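27kDa outer membrane protein (Silicibacter pomeroyi, PDB 3GYK) is a DsbA-like thioredoxin-fold protein that probably acts as an oxidoreductase on thiols and disulfides. Local coordinates at residues Leu56-Trp61 and Ala86-Leu91; Arg73-Ala78 and Gly82-Phe87; Gly22-Val27 and Asp166-Ala171; Ser7-Pro12 and Val149-Leu154; Asp31-Tyr36 and Ser95-Glu100. All blocks are in the same frame, centred on the assembly; numbering follows the deposited sequence. Where two conformers were deposited one is given.

Contact 1 (Leu56-Trp61 and Ala86-Leu91); sequences LVYREW and AFHWAL
Y58 lays one corner of its ring over a face of the H88 imidazole, with CE2 standing 3.2 Å above the centre of the imidazole plane. The side chains come from opposite directions, one off the strand and one off the helix, and their planes meet obliquely at 45°. H88 reaches the sheet because its CG lies anti to the backbone N (chi1 171°). Y58 OH then lies 3.2 Å from H88 NE2, while H88 ND1 bonds to the hydroxyl of Y32. E60 OE2 sits at the imidazole edge, 4.5 Å from H88 ND1, and takes hydrogen bonds with Y32 and Y84, so this carboxylate is buried but not left without partners. Here strand 54-60 of the thioredoxin-like sheet meets helix 84-92 of the helical insertion that marks DsbA relatives; tyrosine and histidine suit the junction, since each offers both a flat surface and a polar atom. The more open side belongs to W89, which is partly exposed and meets Y58 at a single corner. Its side chain crosses that of Y58 at about a right angle, with CH2 3.1 Å from Y58 OH and near the plane of the tyrosine ring. The indole NE1 turns to E85 on its own helix.

Contact 2 (Arg73-Ala78 and Gly82-Phe87); sequences RAALAA and GKYEAF
A78 and Y84 bring their CA atoms to 5.0 Å where the chain turns between two helices, and the backbone N of K83, at the N-cap position of the second helix, donates to A78 O at 3.1 Å with an N-H...O angle of 169°. G82 suits the turn because its phi of 71° is positive, a region glycine enters easily. Beyond the turn, two aromatic rings of the second helix lie against the alanines of the first, whose small methyls let them approach the backbone. Y84 presents a ring edge: CD1 comes within 3.1 Å of A75 O, near the ring plane, while CE1 rests on A75 CB at 3.9 Å. Its hydroxyl continues past the contact to a hydrogen bond with E60. Helix 66-77 and helix 84-92 follow one another across this short turn, in the helical part that DsbA-like proteins insert into the thioredoxin fold. F87, with CG anti to its backbone N (chi1 -166°), swings its ring onto the same alanine surface. CD2 meets A78 CB at 3.5 Å, CE2 meets A74 CB at 3.8 Å, and A74 O lies in the plane at the ring's edge. Cutting F87 back to an alanine would probably open a gap between the two helices, with the methyls of A74 and A78 deprived of their aromatic neighbour. V103, I106 and A107 of helix 100-109 pack on the F87 ring as well.

Contact 3 (Gly22-Val27 and Asp166-Ala171); sequences GDVTVV and DAVDRA
Where V24 and V26 meet V168 and A171 no flat group joins strand to helix; the guanidinium of R170 lies aside, with D166 OD2 at its edge, only 6° out of its plane, in a salt bridge of 2.9 Å from R170 NE to D166 OD2 one turn back. On the side facing the sheet, V168 has CG1 anti to the backbone N (chi1 164°), which puts CG2 toward the strand, and this one methyl touches two residues, V24 CG1 at 4.0 Å and V26 CG2 at 4.0 Å. V24 meets it obliquely, V26 at about a right angle. The other branch of V24 is used too, its CG2 lying 4.2 Å from A171 CB. Helix 161-174 thereby covers the start of strand 24-30, the C-terminal helix on one face of the thioredoxin sheet. Beta-branched valine suits the strand, and alanine allows the helix a close approach. With charges turned aside and methyls facing inward, the contact rests on shape and hydrophobic burial, not on directional bonds.

Contact 4 (Ser7-Pro12 and Val149-Leu154); sequences SLFNDP and VVEDAL
F9 points its ring edge-on at the hairpin turn, so that CZ comes 3.3 Å from E151 O, which lies in the ring plane. A slightly positive C-H thus faces a carbonyl oxygen. The phenyl is aimed there with CG anti to the carbonyl carbon (chi1 -57°). Along the same edge CE1 meets V149 CG1 at 4.0 Å, the two side chains crossing at a slant, and L8 CD1 adds a looser touch on V149 CG1 at 4.5 Å. E151 crosses F9 at about a right angle. Its chain folds back at chi2, and the carboxylate comes alongside the ring, planes 26° apart, with OE2 4.2 Å from F9 CE2. It has partners: OE2 takes the backbone N of T25, and OE1 forms a salt bridge with R5, which also pairs with D152. Phenylalanine fits because it can cover T25 and V27 of the neighbouring strand as well, while V149 gives the strand a compact apolar face. E151 occupies the second position of a type II' beta turn, V150 to A153, with a positive phi of 53°. The arrangement is a two-residue beta hairpin at the margin of the thioredoxin-like sheet, covered by the N-terminal helix 3-9.

Contact 5 (Asp31-Tyr36 and Ser95-Glu100); sequences DYNCPY and SGKANE. With SO4 (sulfate ion), chain E; SO4 (sulfate ion), chain G.
N33 holds its CG anti to the carbonyl carbon (chi1 -78°), and with chi2 at -50° the flat amide is presented to the backbone of A98. N33 lies just before C34, the N-cap of helix 35-50, in a sequence consistent with the CxxC redox motif of thioredoxin-like proteins. Both ends of the amide bind the same residue: A98 N donates to a lone pair of N33 OD1 at 2.8 Å, in the carbonyl plane, and N33 ND2 donates to A98 O at 2.8 Å with an angle of 167°. ND2 is shared with S68. Asparagine suits this place because one group supplies donor and acceptor side by side; a leucine in its place would probably leave A98 N and A98 O without their mates and the loop freer to shift. D31 steadies N33 from behind, its OD1 accepting N33 N at 2.8 Å in an Asx turn. Beside the amide, the methyl of A98 packs on Y32 CB at 3.9 Å. On the solvent side K97, extended beyond CG, reaches a sulfate probably left from crystallisation. K97 NZ donates to its O4 at 2.8 Å, and N99 ND2 to O3 of the same ion at 2.9 Å.

Contact 1 is the most central, its centre about 4 Å from the centre of the chain, and contact 5 is the most open, with a sulfate bound on its outer side. Contacts 1 and 2 share helix 84-92 and join through E60 and Y84; contact 5 reaches the same polar cluster through Y32. Contacts 3 and 4 lie on the other side of the chain's centre from contacts 2 and 5, and both hold the sheet, tied by backbone bonds between V27 and V149. The chemistry follows place: methyls in contact 3, aromatic rings against alanines and backbone carbonyls in contacts 2 and 4, buried polar aromatics in contact 1, amide-to-backbone bonds in contact 5.

Contact 1 (Leu56-Trp61 and Ala86-Leu91)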
# COMPACT_ATOMS: atom_id res chain seq x y z
N LEU A 56 -5.11 5.12 6.49
CA LEU A 56 -4.80 4.45 5.22
C LEU A 56 -3.94 3.21 5.45
O LEU A 56 -2.82 3.33 5.96
CB LEU A 56 -4.06 5.42 4.31
CG LEU A 56 -3.52 4.87 3.00
CD1 LEU A 56 -4.69 4.59 2.09
CD2 LEU A 56 -2.63 5.92 2.39
N VAL A 57 -4.46 2.03 5.09
CA VAL A 57 -3.81 0.74 5.37
C VAL A 57 -3.29 0.20 4.03
O VAL A 57 -4.03 0.17 3.03
CB VAL A 57 -4.76 -0.28 6.06
CG1 VAL A 57 -4.17 -1.72 6.03
CG2 VAL A 57 -5.04 0.15 7.52
N TYR A 58 -2.04 -0.24 4.01
CA TYR A 58 -1.46 -0.73 2.76
C TYR A 58 -1.30 -2.24 2.71
O TYR A 58 -0.77 -2.86 3.66
CB TYR A 58 -0.09 -0.08 2.55
CG TYR A 58 -0.13 1.30 1.93
CD1 TYR A 58 -1.32 1.88 1.50
CD2 TYR A 58 1.04 1.98 1.71
CE1 TYR A 58 -1.33 3.13 0.86
CE2 TYR A 58 1.04 3.23 1.09
CZ TYR A 58 -0.14 3.79 0.66
OH TYR A 58 -0.12 5.03 0.06
N ARG A 59 -1.75 -2.84 1.59
CA ARG A 59 -1.48 -4.23 1.30
C ARG A 59 -0.57 -4.27 0.06
O ARG A 59 -0.99 -3.95 -1.08
CB ARG A 59 -2.77 -5.01 0.97
CG ARG A 59 -3.82 -5.13 2.11
CD ARG A 59 -3.25 -5.61 3.47
NE ARG A 59 -2.32 -6.74 3.39
CZ ARG A 59 -1.95 -7.44 4.46
NH1 ARG A 59 -2.48 -7.15 5.67
NH2 ARG A 59 -1.01 -8.40 4.34
N GLU A 60 0.68 -4.66 0.29
CA GLU A 60 1.60 -4.88 -0.83
C GLU A 60 1.17 -6.17 -1.48
O GLU A 60 1.17 -7.23 -0.84
CB GLU A 60 3.03 -5.02 -0.27
CG GLU A 60 3.53 -3.76 0.42
CD GLU A 60 4.31 -2.85 -0.55
OE1 GLU A 60 4.52 -3.25 -1.71
OE2 GLU A 60 4.73 -1.74 -0.12
N TRP A 61 0.78 -6.07 -2.76
CA TRP A 61 0.27 -7.23 -3.50
C TRP A 61 1.00 -7.31 -4.84
O TRP A 61 0.47 -6.92 -5.89
CB TRP A 61 -1.25 -7.11 -3.69
CG TRP A 61 -1.88 -8.35 -4.26
CD1 TRP A 61 -1.42 -9.64 -4.13
CD2 TRP A 61 -3.07 -8.42 -5.05
NE1 TRP A 61 -2.25 -10.51 -4.81
CE2 TRP A 61 -3.27 -9.79 -5.37
CE3 TRP A 61 -4.00 -7.46 -5.51
CZ2 TRP A 61 -4.34 -10.23 -6.16
CZ3 TRP A 61 -5.07 -7.91 -6.31
CH2 TRP A 61 -5.23 -9.26 -6.61
N ALA A 86 8.35 7.12 3.03
CA ALA A 86 9.15 7.88 2.07
C ALA A 86 9.53 6.98 0.90
O ALA A 86 9.51 7.41 -0.27
CB ALA A 86 10.40 8.42 2.75
N PHE A 87 9.86 5.73 1.20
CA PHE A 87 10.28 4.78 0.16
C PHE A 87 9.11 4.42 -0.76
O PHE A 87 9.26 4.40 -2.00
CB PHE A 87 10.88 3.53 0.83
CG PHE A 87 11.65 2.61 -0.11
CD1 PHE A 87 12.27 3.07 -1.27
CD2 PHE A 87 11.78 1.25 0.23
CE1 PHE A 87 13.00 2.19 -2.10
CE2 PHE A 87 12.49 0.36 -0.58
CZ PHE A 87 13.11 0.84 -1.75
N HIS A 88 7.93 4.19 -0.18
CA HIS A 88 6.72 3.92 -0.94
C HIS A 88 6.41 5.03 -1.94
O HIS A 88 6.18 4.75 -3.12
CB HIS A 88 5.51 3.71 -0.01
CG HIS A 88 4.22 3.64 -0.75
ND1 HIS A 88 3.75 2.48 -1.31
CD2 HIS A 88 3.32 4.61 -1.07
CE1 HIS A 88 2.61 2.72 -1.93
NE2 HIS A 88 2.33 4.00 -1.81
N TRP A 89 6.39 6.29 -1.47
CA TRP A 89 6.10 7.41 -2.35
C TRP A 89 7.15 7.52 -3.45
O TRP A 89 6.82 7.84 -4.60
CB TRP A 89 6.01 8.76 -1.59
CG TRP A 89 4.88 8.86 -0.56
CD1 TRP A 89 5.00 9.33 0.74
CD2 TRP A 89 3.50 8.48 -0.71
NE1 TRP A 89 3.77 9.27 1.38
CE2 TRP A 89 2.84 8.75 0.52
CE3 TRP A 89 2.74 7.97 -1.78
CZ2 TRP A 89 1.46 8.51 0.71
CZ3 TRP A 89 1.36 7.72 -1.59
CH2 TRP A 89 0.75 8.00 -0.35
N ALA A 90 8.41 7.25 -3.11
CA ALA A 90 9.51 7.43 -4.08
C ALA A 90 9.47 6.35 -5.17
O ALA A 90 9.72 6.64 -6.37
CB ALA A 90 10.87 7.44 -3.38
N LEU A 91 9.18 5.11 -4.76
CA LEU A 91 8.98 4.00 -5.70
C LEU A 91 7.79 4.25 -6.59
O LEU A 91 7.88 4.13 -7.79
CB LEU A 91 8.78 2.68 -4.95
CG LEU A 91 10.01 2.11 -4.24
CD1 LEU A 91 9.62 0.97 -3.30
CD2 LEU A 91 11.03 1.64 -5.28

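Contact 2 (Arg73-Ala78 and Gly82-Phe87)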
# COMPACT_ATOMS: atom_id res chain seq x y z
N ARG A 73 9.04 -6.51 -1.45
CA ARG A 73 9.89 -6.98 -0.36
C ARG A 73 10.74 -5.84 0.20
O ARG A 73 10.85 -5.66 1.42
CB ARG A 73 10.78 -8.15 -0.80
CG ARG A 73 9.96 -9.39 -1.15
CD ARG A 73 10.82 -10.61 -1.33
NE ARG A 73 9.97 -11.78 -1.22
CZ ARG A 73 9.76 -12.45 -0.09
NH1 ARG A 73 10.37 -12.08 1.03
NH2 ARG A 73 8.95 -13.49 -0.08
N ALA A 74 11.32 -5.06 -0.72
CA ALA A 74 12.21 -3.94 -0.34
C ALA A 74 11.43 -2.91 0.48
O ALA A 74 11.91 -2.44 1.51
CB ALA A 74 12.76 -3.30 -1.58
N ALA A 75 10.23 -2.58 0.01
CA ALA A 75 9.41 -1.61 0.71
C ALA A 75 9.10 -2.10 2.12
O ALA A 75 9.29 -1.36 3.09
CB ALA A 75 8.10 -1.31 -0.09
N LEU A 76 8.64 -3.34 2.26
CA LEU A 76 8.32 -3.88 3.58
C LEU A 76 9.57 -3.91 4.46
O LEU A 76 9.49 -3.59 5.65
CB LEU A 76 7.69 -5.27 3.50
CG LEU A 76 6.29 -5.27 2.88
CD1 LEU A 76 5.86 -6.69 2.42
CD2 LEU A 76 5.25 -4.63 3.85
N ALA A 77 10.72 -4.28 3.88
CA ALA A 77 11.98 -4.24 4.63
C ALA A 77 12.35 -2.84 5.14
O ALA A 77 12.99 -2.70 6.20
CB ALA A 77 13.17 -4.84 3.80
N ALA A 78 11.96 -1.80 4.40
CA ALA A 78 12.27 -0.43 4.79
C ALA A 78 11.62 -0.02 6.12
O ALA A 78 12.04 0.96 6.75
CB ALA A 78 11.90 0.57 3.69
N GLY A 82 12.65 2.61 9.38
CA GLY A 82 11.74 3.71 9.68
C GLY A 82 11.46 4.57 8.48
O GLY A 82 11.12 5.75 8.62
N LYS A 83 11.54 3.98 7.28
CA LYS A 83 11.48 4.75 6.06
C LYS A 83 10.46 4.20 5.06
O LYS A 83 10.54 4.50 3.87
CB LYS A 83 12.88 4.83 5.41
CG LYS A 83 13.85 5.77 6.12
CD LYS A 83 15.22 5.77 5.43
CE LYS A 83 16.06 6.95 5.86
NZ LYS A 83 16.63 6.73 7.23
N TYR A 84 9.49 3.42 5.55
CA TYR A 84 8.47 2.83 4.67
C TYR A 84 7.75 3.89 3.83
O TYR A 84 7.69 3.78 2.59
CB TYR A 84 7.44 1.96 5.45
CG TYR A 84 6.42 1.38 4.49
CD1 TYR A 84 6.71 0.23 3.77
CD2 TYR A 84 5.20 2.04 4.25
CE1 TYR A 84 5.78 -0.31 2.86
CE2 TYR A 84 4.29 1.55 3.34
CZ TYR A 84 4.60 0.38 2.64
OH TYR A 84 3.71 -0.11 1.72
N GLU A 85 7.17 4.90 4.48
CA GLU A 85 6.36 5.87 3.75
C GLU A 85 7.17 6.61 2.66
O GLU A 85 6.71 6.71 1.52
CB GLU A 85 5.67 6.87 4.70
CG GLU A 85 4.74 7.82 3.94
CD GLU A 85 3.92 8.75 4.82
OE1 GLU A 85 3.83 8.51 6.06
OE2 GLU A 85 3.37 9.74 4.26
N ALA A 86 8.35 7.12 3.03
CA ALA A 86 9.15 7.88 2.07
C ALA A 86 9.53 6.98 0.90
O ALA A 86 9.51 7.41 -0.27
CB ALA A 86 10.40 8.42 2.75
N PHE A 87 9.86 5.73 1.20
CA PHE A 87 10.28 4.78 0.16
C PHE A 87 9.11 4.42 -0.76
O PHE A 87 9.26 4.40 -2.00
CB PHE A 87 10.88 3.53 0.83
CG PHE A 87 11.65 2.61 -0.11
CD1 PHE A 87 12.27 3.07 -1.27
CD2 PHE A 87 11.78 1.25 0.23
CE1 PHE A 87 13.00 2.19 -2.10
CE2 PHE A 87 12.49 0.36 -0.58
CZ PHE A 87 13.11 0.84 -1.75

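Contact 3 (Gly22-Val27 and Asp166-Ala171)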
# COMPACT_ATOMS: atom_id res chain seq x y z
N GLY A 22 -8.03 7.70 12.62
CA GLY A 22 -9.06 8.25 11.72
C GLY A 22 -10.31 7.38 11.78
O GLY A 22 -10.20 6.20 12.07
N ASP A 23 -11.48 7.96 11.54
CA ASP A 23 -12.74 7.19 11.74
C ASP A 23 -13.18 6.40 10.52
O ASP A 23 -14.16 5.66 10.59
CB ASP A 23 -13.87 8.09 12.25
CG ASP A 23 -14.37 9.08 11.22
OD1 ASP A 23 -13.74 9.23 10.15
OD2 ASP A 23 -15.39 9.74 11.50
N VAL A 24 -12.47 6.57 9.41
CA VAL A 24 -12.67 5.78 8.18
C VAL A 24 -11.31 5.21 7.77
O VAL A 24 -10.32 5.97 7.64
CB VAL A 24 -13.26 6.62 7.05
CG1 VAL A 24 -13.30 5.85 5.71
CG2 VAL A 24 -14.63 7.09 7.43
N THR A 25 -11.26 3.89 7.58
CA THR A 25 -10.06 3.24 7.02
C THR A 25 -10.20 2.96 5.54
O THR A 25 -11.21 2.37 5.10
CB THR A 25 -9.75 1.91 7.75
OG1 THR A 25 -9.47 2.19 9.12
CG2 THR A 25 -8.50 1.22 7.15
N VAL A 26 -9.20 3.39 4.77
CA VAL A 26 -9.10 3.06 3.35
C VAL A 26 -7.96 2.08 3.20
O VAL A 26 -6.85 2.36 3.66
CB VAL A 26 -8.81 4.32 2.48
CG1 VAL A 26 -8.48 3.91 1.03
CG2 VAL A 26 -9.99 5.28 2.54
N VAL A 27 -8.23 0.92 2.60
CA VAL A 27 -7.15 -0.03 2.35
C VAL A 27 -6.82 -0.00 0.86
O VAL A 27 -7.75 -0.03 0.05
CB VAL A 27 -7.58 -1.47 2.73
CG1 VAL A 27 -6.43 -2.44 2.51
CG2 VAL A 27 -8.06 -1.52 4.22
N ASP A 166 -15.83 10.85 -1.80
CA ASP A 166 -17.25 10.51 -1.75
C ASP A 166 -17.46 9.21 -0.96
O ASP A 166 -18.40 9.12 -0.16
CB ASP A 166 -17.84 10.39 -3.15
CG ASP A 166 -19.31 10.01 -3.11
OD1 ASP A 166 -20.10 10.74 -2.50
OD2 ASP A 166 -19.67 8.96 -3.69
N ALA A 167 -16.60 8.22 -1.19
CA ALA A 167 -16.72 6.92 -0.50
C ALA A 167 -16.50 7.10 1.00
O ALA A 167 -17.22 6.53 1.83
CB ALA A 167 -15.75 5.90 -1.10
N VAL A 168 -15.51 7.93 1.33
CA VAL A 168 -15.22 8.23 2.73
C VAL A 168 -16.43 8.94 3.36
O VAL A 168 -16.88 8.57 4.46
CB VAL A 168 -13.95 9.11 2.86
CG1 VAL A 168 -13.85 9.76 4.26
CG2 VAL A 168 -12.72 8.26 2.57
N ASP A 169 -16.95 9.97 2.68
CA ASP A 169 -18.09 10.72 3.23
C ASP A 169 -19.31 9.81 3.45
O ASP A 169 -20.02 9.93 4.45
CB ASP A 169 -18.48 11.90 2.32
CG ASP A 169 -17.39 12.99 2.25
OD1 ASP A 169 -16.46 13.01 3.10
OD2 ASP A 169 -17.47 13.82 1.32
N ARG A 170 -19.54 8.91 2.50
CA ARG A 170 -20.68 7.97 2.58
C ARG A 170 -20.54 7.03 3.78
O ARG A 170 -21.51 6.74 4.47
CB ARG A 170 -20.83 7.16 1.28
CG ARG A 170 -21.60 7.91 0.25
CD ARG A 170 -21.61 7.23 -1.13
NE ARG A 170 -21.95 8.22 -2.14
CZ ARG A 170 -23.19 8.65 -2.40
NH1 ARG A 170 -24.23 8.15 -1.73
NH2 ARG A 170 -23.39 9.58 -3.33
N ALA A 171 -19.31 6.57 4.00
CA ALA A 171 -19.00 5.70 5.12
C ALA A 171 -19.32 6.39 6.44
O ALA A 171 -19.89 5.78 7.35
CB ALA A 171 -17.52 5.23 5.07

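Contact 4 (Ser7-Pro12 and Val149-Leu154)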
# COMPACT_ATOMS: atom_id res chain seq x y z
N SER A 7 -8.95 -8.42 10.29
CA SER A 7 -7.92 -8.77 9.30
C SER A 7 -7.61 -7.61 8.37
O SER A 7 -6.47 -7.44 7.94
CB SER A 7 -8.34 -9.96 8.45
OG SER A 7 -8.76 -11.02 9.28
N LEU A 8 -8.63 -6.81 8.05
CA LEU A 8 -8.44 -5.73 7.09
C LEU A 8 -7.85 -4.49 7.73
O LEU A 8 -6.98 -3.83 7.16
CB LEU A 8 -9.74 -5.36 6.37
CG LEU A 8 -10.13 -6.35 5.27
CD1 LEU A 8 -11.54 -6.05 4.83
CD2 LEU A 8 -9.14 -6.25 4.11
N PHE A 9 -8.35 -4.15 8.91
CA PHE A 9 -8.05 -2.84 9.45
C PHE A 9 -7.10 -2.87 10.63
O PHE A 9 -6.51 -1.83 10.95
CB PHE A 9 -9.34 -2.12 9.87
CG PHE A 9 -10.37 -1.96 8.75
CD1 PHE A 9 -10.00 -1.77 7.43
CD2 PHE A 9 -11.74 -1.95 9.06
CE1 PHE A 9 -10.96 -1.61 6.42
CE2 PHE A 9 -12.71 -1.78 8.05
CZ PHE A 9 -12.31 -1.62 6.74
N ASN A 10 -6.94 -4.03 11.27
CA ASN A 10 -6.11 -4.09 12.49
C ASN A 10 -4.93 -5.07 12.46
O ASN A 10 -4.52 -5.62 13.49
CB ASN A 10 -7.00 -4.37 13.69
CG ASN A 10 -8.02 -3.26 13.91
OD1 ASN A 10 -9.20 -3.54 14.09
ND2 ASN A 10 -7.57 -2.01 13.93
N ASP A 11 -4.39 -5.29 11.27
CA ASP A 11 -3.23 -6.17 11.12
C ASP A 11 -1.93 -5.40 11.43
O ASP A 11 -1.59 -4.44 10.71
CB ASP A 11 -3.24 -6.67 9.65
CG ASP A 11 -2.11 -7.64 9.35
OD1 ASP A 11 -1.19 -7.73 10.19
OD2 ASP A 11 -2.15 -8.26 8.26
N PRO A 12 -1.19 -5.81 12.47
CA PRO A 12 0.03 -5.05 12.81
C PRO A 12 1.12 -5.11 11.75
O PRO A 12 2.03 -4.26 11.75
CB PRO A 12 0.51 -5.70 14.11
CG PRO A 12 -0.20 -6.96 14.20
CD PRO A 12 -1.47 -6.88 13.43
N VAL A 149 -10.54 -0.82 -0.33
CA VAL A 149 -11.66 -1.02 0.60
C VAL A 149 -11.82 0.33 1.28
O VAL A 149 -10.83 0.96 1.66
CB VAL A 149 -11.29 -2.06 1.72
CG1 VAL A 149 -12.45 -2.23 2.71
CG2 VAL A 149 -10.91 -3.42 1.10
N VAL A 150 -13.06 0.79 1.42
CA VAL A 150 -13.34 2.02 2.15
C VAL A 150 -14.39 1.64 3.19
O VAL A 150 -15.59 1.56 2.87
CB VAL A 150 -13.87 3.17 1.27
CG1 VAL A 150 -14.09 4.47 2.14
CG2 VAL A 150 -12.90 3.43 0.08
N GLU A 151 -13.92 1.37 4.42
CA GLU A 151 -14.78 0.85 5.52
C GLU A 151 -15.50 -0.40 5.01
O GLU A 151 -14.84 -1.36 4.66
CB GLU A 151 -15.78 1.88 6.06
CG GLU A 151 -15.27 2.84 7.10
CD GLU A 151 -14.62 2.17 8.32
OE1 GLU A 151 -15.33 1.57 9.14
OE2 GLU A 151 -13.41 2.33 8.48
N ASP A 152 -16.82 -0.37 4.93
CA ASP A 152 -17.57 -1.58 4.54
C ASP A 152 -17.67 -1.77 3.03
O ASP A 152 -18.17 -2.81 2.58
CB ASP A 152 -18.97 -1.56 5.14
CG ASP A 152 -18.96 -1.74 6.64
OD1 ASP A 152 -18.06 -2.39 7.18
OD2 ASP A 152 -19.90 -1.25 7.27
N ALA A 153 -17.25 -0.77 2.27
CA ALA A 153 -17.41 -0.77 0.81
C ALA A 153 -16.18 -1.34 0.12
O ALA A 153 -15.04 -1.08 0.52
CB ALA A 153 -17.72 0.62 0.30
N LEU A 154 -16.42 -2.11 -0.94
CA LEU A 154 -15.34 -2.56 -1.81
C LEU A 154 -15.35 -1.73 -3.08
O LEU A 154 -16.41 -1.54 -3.72
CB LEU A 154 -15.49 -4.04 -2.12
CG LEU A 154 -15.52 -4.99 -0.90
CD1 LEU A 154 -15.61 -6.45 -1.38
CD2 LEU A 154 -14.28 -4.78 -0.02

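Contact 5 (Asp31-Tyr36 and Ser95-Glu100)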
# COMPACT_ATOMS: atom_id res chain seq x y z
N ASP A 31 0.77 -2.59 -6.61
CA ASP A 31 2.00 -3.20 -7.17
C ASP A 31 2.77 -2.02 -7.76
O ASP A 31 2.18 -1.18 -8.45
CB ASP A 31 1.58 -4.21 -8.26
CG ASP A 31 2.75 -4.88 -8.97
OD1 ASP A 31 3.59 -4.15 -9.55
OD2 ASP A 31 2.80 -6.14 -8.99
N TYR A 32 4.08 -1.96 -7.48
CA TYR A 32 4.90 -0.80 -7.90
C TYR A 32 5.09 -0.65 -9.40
O TYR A 32 5.51 0.40 -9.84
CB TYR A 32 6.27 -0.75 -7.17
CG TYR A 32 6.10 -0.47 -5.69
CD1 TYR A 32 5.77 0.82 -5.24
CD2 TYR A 32 6.25 -1.50 -4.76
CE1 TYR A 32 5.57 1.08 -3.86
CE2 TYR A 32 6.06 -1.25 -3.37
CZ TYR A 32 5.72 0.03 -2.94
OH TYR A 32 5.52 0.24 -1.59
N ASN A 33 4.73 -1.67 -10.18
CA ASN A 33 4.81 -1.61 -11.62
C ASN A 33 3.46 -1.46 -12.32
O ASN A 33 3.37 -1.48 -13.57
CB ASN A 33 5.56 -2.83 -12.14
CG ASN A 33 7.07 -2.69 -11.96
OD1 ASN A 33 7.64 -1.67 -12.34
ND2 ASN A 33 7.71 -3.70 -11.37
N CYS A 34 2.42 -1.27 -11.52
CA CYS A 34 1.08 -1.12 -12.05
C CYS A 34 0.81 0.34 -12.46
O CYS A 34 0.84 1.25 -11.60
CB CYS A 34 0.09 -1.64 -11.02
SG CYS A 34 -1.65 -1.24 -11.40
N PRO A 35 0.52 0.59 -13.75
CA PRO A 35 0.34 1.96 -14.23
C PRO A 35 -0.80 2.68 -13.50
O PRO A 35 -0.69 3.88 -13.18
CB PRO A 35 -0.03 1.77 -15.70
CG PRO A 35 0.58 0.48 -16.08
CD PRO A 35 0.54 -0.39 -14.86
N TYR A 36 -1.90 1.98 -13.24
CA TYR A 36 -2.98 2.64 -12.52
C TYR A 36 -2.67 2.87 -11.04
O TYR A 36 -3.20 3.80 -10.47
CB TYR A 36 -4.31 1.90 -12.69
CG TYR A 36 -5.13 2.31 -13.89
CD1 TYR A 36 -5.38 1.42 -14.93
CD2 TYR A 36 -5.73 3.57 -13.96
CE1 TYR A 36 -6.15 1.79 -16.02
CE2 TYR A 36 -6.51 3.94 -15.03
CZ TYR A 36 -6.73 3.05 -16.05
OH TYR A 36 -7.51 3.43 -17.13
N SER A 95 10.40 6.99 -12.32
CA SER A 95 10.32 6.87 -13.77
C SER A 95 10.94 5.52 -14.14
O SER A 95 12.00 5.16 -13.64
CB SER A 95 11.05 8.04 -14.42
OG SER A 95 10.96 7.96 -15.82
N GLY A 96 10.26 4.74 -14.97
CA GLY A 96 10.82 3.44 -15.34
C GLY A 96 10.48 2.32 -14.38
O GLY A 96 9.76 2.51 -13.39
N LYS A 97 11.02 1.14 -14.68
CA LYS A 97 10.56 -0.09 -14.06
C LYS A 97 11.08 -0.27 -12.64
O LYS A 97 12.26 -0.03 -12.35
CB LYS A 97 10.99 -1.31 -14.88
CG LYS A 97 10.36 -2.62 -14.38
CD LYS A 97 10.56 -3.74 -15.40
CE LYS A 97 10.01 -5.07 -14.87
NZ LYS A 97 10.39 -6.14 -15.83
N ALA A 98 10.19 -0.74 -11.78
CA ALA A 98 10.59 -1.19 -10.46
C ALA A 98 11.16 -2.61 -10.59
O ALA A 98 10.44 -3.60 -10.57
CB ALA A 98 9.43 -1.15 -9.48
N ASN A 99 12.47 -2.66 -10.75
CA ASN A 99 13.20 -3.91 -10.78
C ASN A 99 14.38 -3.78 -9.79
O ASN A 99 14.52 -2.75 -9.13
CB ASN A 99 13.70 -4.21 -12.20
CG ASN A 99 14.55 -3.07 -12.80
OD1 ASN A 99 15.02 -2.16 -12.10
ND2 ASN A 99 14.75 -3.13 -14.11
N GLU A 100 15.20 -4.81 -9.69
CA GLU A 100 16.24 -4.84 -8.65
C GLU A 100 17.11 -3.58 -8.69
O GLU A 100 17.32 -2.93 -7.66
CB GLU A 100 17.08 -6.12 -8.75
CG GLU A 100 18.32 -6.11 -7.84
CD GLU A 100 19.03 -7.46 -7.78
OE1 GLU A 100 18.45 -8.45 -8.26
OE2 GLU A 100 20.16 -7.52 -7.26
S SO4 E . 13.91 -5.97 -16.37
O1 SO4 E . 14.24 -4.83 -17.22
O2 SO4 E . 15.10 -6.77 -16.14
O3 SO4 E . 13.39 -5.48 -15.10
O4 SO4 E . 12.89 -6.77 -17.03
S SO4 G . 13.08 8.53 -10.88
O1 SO4 G . 12.37 9.46 -11.76
O2 SO4 G . 13.21 7.22 -11.49
O3 SO4 G . 14.40 9.06 -10.56
O4 SO4 G . 12.35 8.47 -9.61